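Local atomic coordinates of DUF327 domain-containing protein (Thermotoga maritima MSB8, PDB entry 2P61), a protein that is of unknown function but folds into an all-helical bundle of four helices, with a predicted coiled-coil stretch. Residues 77-82 and 119-124. Sequence-based numbering, arbitrary orientation. Where two conformers were deposited one is given.
Sequences KRYKNA and EKLMDL
Tyr79 and Lys80 meet Leu121 in a small, buried helix-to-helix contact inside an all-helical bundle, where helix 73-95 packs beside helix 105-129. The backbones stay well apart, the closest CA atoms being those of Lys80 and Leu121 at 7.6 Å, and side chains span the gap. The apolar part rests on one methyl: CD2 of Leu121 meets the tyrosine ring obliquely, at its CD2-CE2 bond, 4.0 Å from Tyr79 CE2 and hardly farther from Tyr79 CD2. With CG anti to the backbone N (chi1 -163°), Tyr79 swings its ring out of its own helix into the bundle, and its hydroxyl, farther from the leucine than that bond, hydrogen-bonds Asn146 OD1 on helix 138-153. The Tyr79 side chain also touches Ser63 and Leu67 of helix 37-69, so this one residue touches all three other helices.

Lys80 reaches across on a chain bent at chi2 (-132°), which carries NZ to 3.8 Å from Leu121 O, a distance too long to count as a bond. Its hydrogen bond goes instead to OG1 of Thr125, one turn further along helix 105-129, and that same OG1 is also hydrogen-bonded to Leu121 O. The joint is therefore mixed: beside the methyl-aromatic touch, the amino group of Lys80, a partly exposed residue, finds a threonine hydroxyl on the facing helix. Since a carbonyl oxygen can only accept, Thr125 donates to Leu121 O and probably accepts from Lys80 NZ.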
loop_
_atom_site.group_PDB
_atom_site.type_symbol
_atom_site.label_atom_id
_atom_site.label_comp_id
_atom_site.label_asym_id
_atom_site.label_seq_id
_atom_site.Cartn_x
_atom_site.Cartn_y
_atom_site.Cartn_z
ATOM N N LYS A 77 9.296 -5.201 6.887
ATOM C CA LYS A 77 8.987 -5.918 5.624
ATOM C C LYS A 77 7.605 -6.518 5.410
ATOM O O LYS A 77 7.140 -6.559 4.228
ATOM C CB LYS A 77 10.000 -6.985 5.408
ATOM C CG LYS A 77 11.443 -6.382 5.570
ATOM C CD LYS A 77 12.581 -7.342 5.168
ATOM C CE LYS A 77 13.936 -6.937 5.930
ATOM N NZ LYS A 77 14.518 -8.102 6.718
ATOM N N ARG A 78 6.929 -7.003 6.476
ATOM C CA ARG A 78 5.516 -7.324 6.386
ATOM C C ARG A 78 4.975 -6.054 5.735
ATOM O O ARG A 78 4.067 -6.139 4.829
ATOM C CB ARG A 78 4.943 -7.497 7.797
ATOM C CG ARG A 78 3.739 -8.438 7.952
ATOM C CD ARG A 78 2.974 -8.353 9.402
ATOM N NE ARG A 78 1.525 -8.429 9.175
ATOM C CZ ARG A 78 0.570 -8.407 10.094
ATOM N NH1 ARG A 78 0.862 -8.326 11.396
ATOM N NH2 ARG A 78 -0.716 -8.423 9.706
ATOM N N TYR A 79 5.559 -4.884 6.152
ATOM C CA TYR A 79 5.044 -3.551 5.691
ATOM C C TYR A 79 5.240 -3.230 4.179
ATOM O O TYR A 79 4.276 -2.928 3.428
ATOM C CB TYR A 79 5.561 -2.353 6.564
ATOM C CG TYR A 79 4.732 -1.032 6.374
ATOM C CD1 TYR A 79 3.332 -1.046 6.455
ATOM C CD2 TYR A 79 5.342 0.198 6.070
ATOM C CE1 TYR A 79 2.556 0.116 6.225
ATOM C CE2 TYR A 79 4.605 1.366 5.877
ATOM C CZ TYR A 79 3.202 1.322 5.983
ATOM O OH TYR A 79 2.402 2.467 5.828
ATOM N N LYS A 80 6.534 -3.184 3.814
ATOM C CA LYS A 80 7.057 -3.033 2.467
ATOM C C LYS A 80 6.447 -4.061 1.562
ATOM O O LYS A 80 5.981 -3.703 0.506
ATOM C CB LYS A 80 8.555 -3.229 2.525
ATOM C CG LYS A 80 9.290 -2.172 3.366
ATOM C CD LYS A 80 10.477 -1.620 2.636
ATOM C CE LYS A 80 11.547 -1.096 3.550
ATOM N NZ LYS A 80 12.327 -0.017 2.773
ATOM N N ASN A 81 6.431 -5.346 1.972
ATOM C CA ASN A 81 5.770 -6.395 1.164
ATOM C C ASN A 81 4.289 -6.111 0.894
ATOM O O ASN A 81 3.829 -6.145 -0.237
ATOM C CB ASN A 81 5.903 -7.806 1.765
ATOM C CG ASN A 81 7.353 -8.331 1.738
ATOM O OD1 ASN A 81 8.252 -7.880 0.969
ATOM N ND2 ASN A 81 7.590 -9.305 2.593
ATOM N N ALA A 82 3.545 -5.838 1.952
ATOM C CA ALA A 82 2.142 -5.556 1.887
ATOM C C ALA A 82 1.915 -4.406 0.977
ATOM O O ALA A 82 1.019 -4.449 0.153
ATOM C CB ALA A 82 1.670 -5.229 3.255
ATOM N N GLU A 119 9.380 7.126 -1.939
ATOM C CA GLU A 119 10.302 8.047 -1.241
ATOM C C GLU A 119 10.140 7.904 0.266
ATOM O O GLU A 119 11.117 7.983 0.993
ATOM C CB GLU A 119 10.079 9.507 -1.594
ATOM C CG GLU A 119 10.877 10.035 -2.751
ATOM C CD GLU A 119 12.274 10.608 -2.342
ATOM O OE1 GLU A 119 12.340 11.765 -1.764
ATOM O OE2 GLU A 119 13.288 9.888 -2.643
ATOM N N LYS A 120 8.899 7.716 0.732
ATOM C CA LYS A 120 8.624 7.821 2.148
ATOM C C LYS A 120 9.065 6.539 2.778
ATOM O O LYS A 120 9.677 6.545 3.834
ATOM C CB LYS A 120 7.137 8.074 2.433
ATOM C CG LYS A 120 6.551 9.147 1.607
ATOM C CD LYS A 120 6.544 10.378 2.399
ATOM C CE LYS A 120 7.610 11.428 1.985
ATOM N NZ LYS A 120 7.267 12.700 2.782
ATOM N N LEU A 121 8.761 5.438 2.117
ATOM C CA LEU A 121 9.392 4.164 2.431
ATOM C C LEU A 121 10.877 4.287 2.470
ATOM O O LEU A 121 11.460 3.668 3.341
ATOM C CB LEU A 121 8.978 3.073 1.487
ATOM C CG LEU A 121 7.553 2.500 1.629
ATOM C CD1 LEU A 121 7.399 1.338 0.664
ATOM C CD2 LEU A 121 7.406 1.991 3.027
ATOM N N MET A 122 11.539 5.092 1.630
ATOM C CA MET A 122 12.995 5.172 1.773
ATOM C C MET A 122 13.433 6.130 2.912
ATOM O O MET A 122 14.429 5.874 3.603
ATOM C CB MET A 122 13.688 5.433 0.430
ATOM C CG MET A 122 15.262 5.624 0.436
ATOM S SD MET A 122 16.315 4.263 1.021
ATOM C CE MET A 122 15.638 3.009 -0.045
ATOM N N ASP A 123 12.690 7.217 3.158
ATOM C CA ASP A 123 12.904 8.019 4.329
ATOM C C ASP A 123 12.718 7.150 5.557
ATOM O O ASP A 123 13.565 7.136 6.400
ATOM C CB ASP A 123 11.973 9.242 4.360
ATOM C CG ASP A 123 12.224 10.198 3.199
ATOM O OD1 ASP A 123 13.275 10.057 2.529
ATOM O OD2 ASP A 123 11.395 11.112 2.939
ATOM N N LEU A 124 11.629 6.420 5.671
ATOM C CA LEU A 124 11.378 5.605 6.852
ATOM C C LEU A 124 12.559 4.647 7.159
ATOM O O LEU A 124 13.230 4.801 8.178
ATOM C CB LEU A 124 10.073 4.840 6.615
ATOM C CG LEU A 124 9.410 3.724 7.418
ATOM C CD1 LEU A 124 9.904 3.663 8.784
ATOM C CD2 LEU A 124 7.997 4.098 7.484
#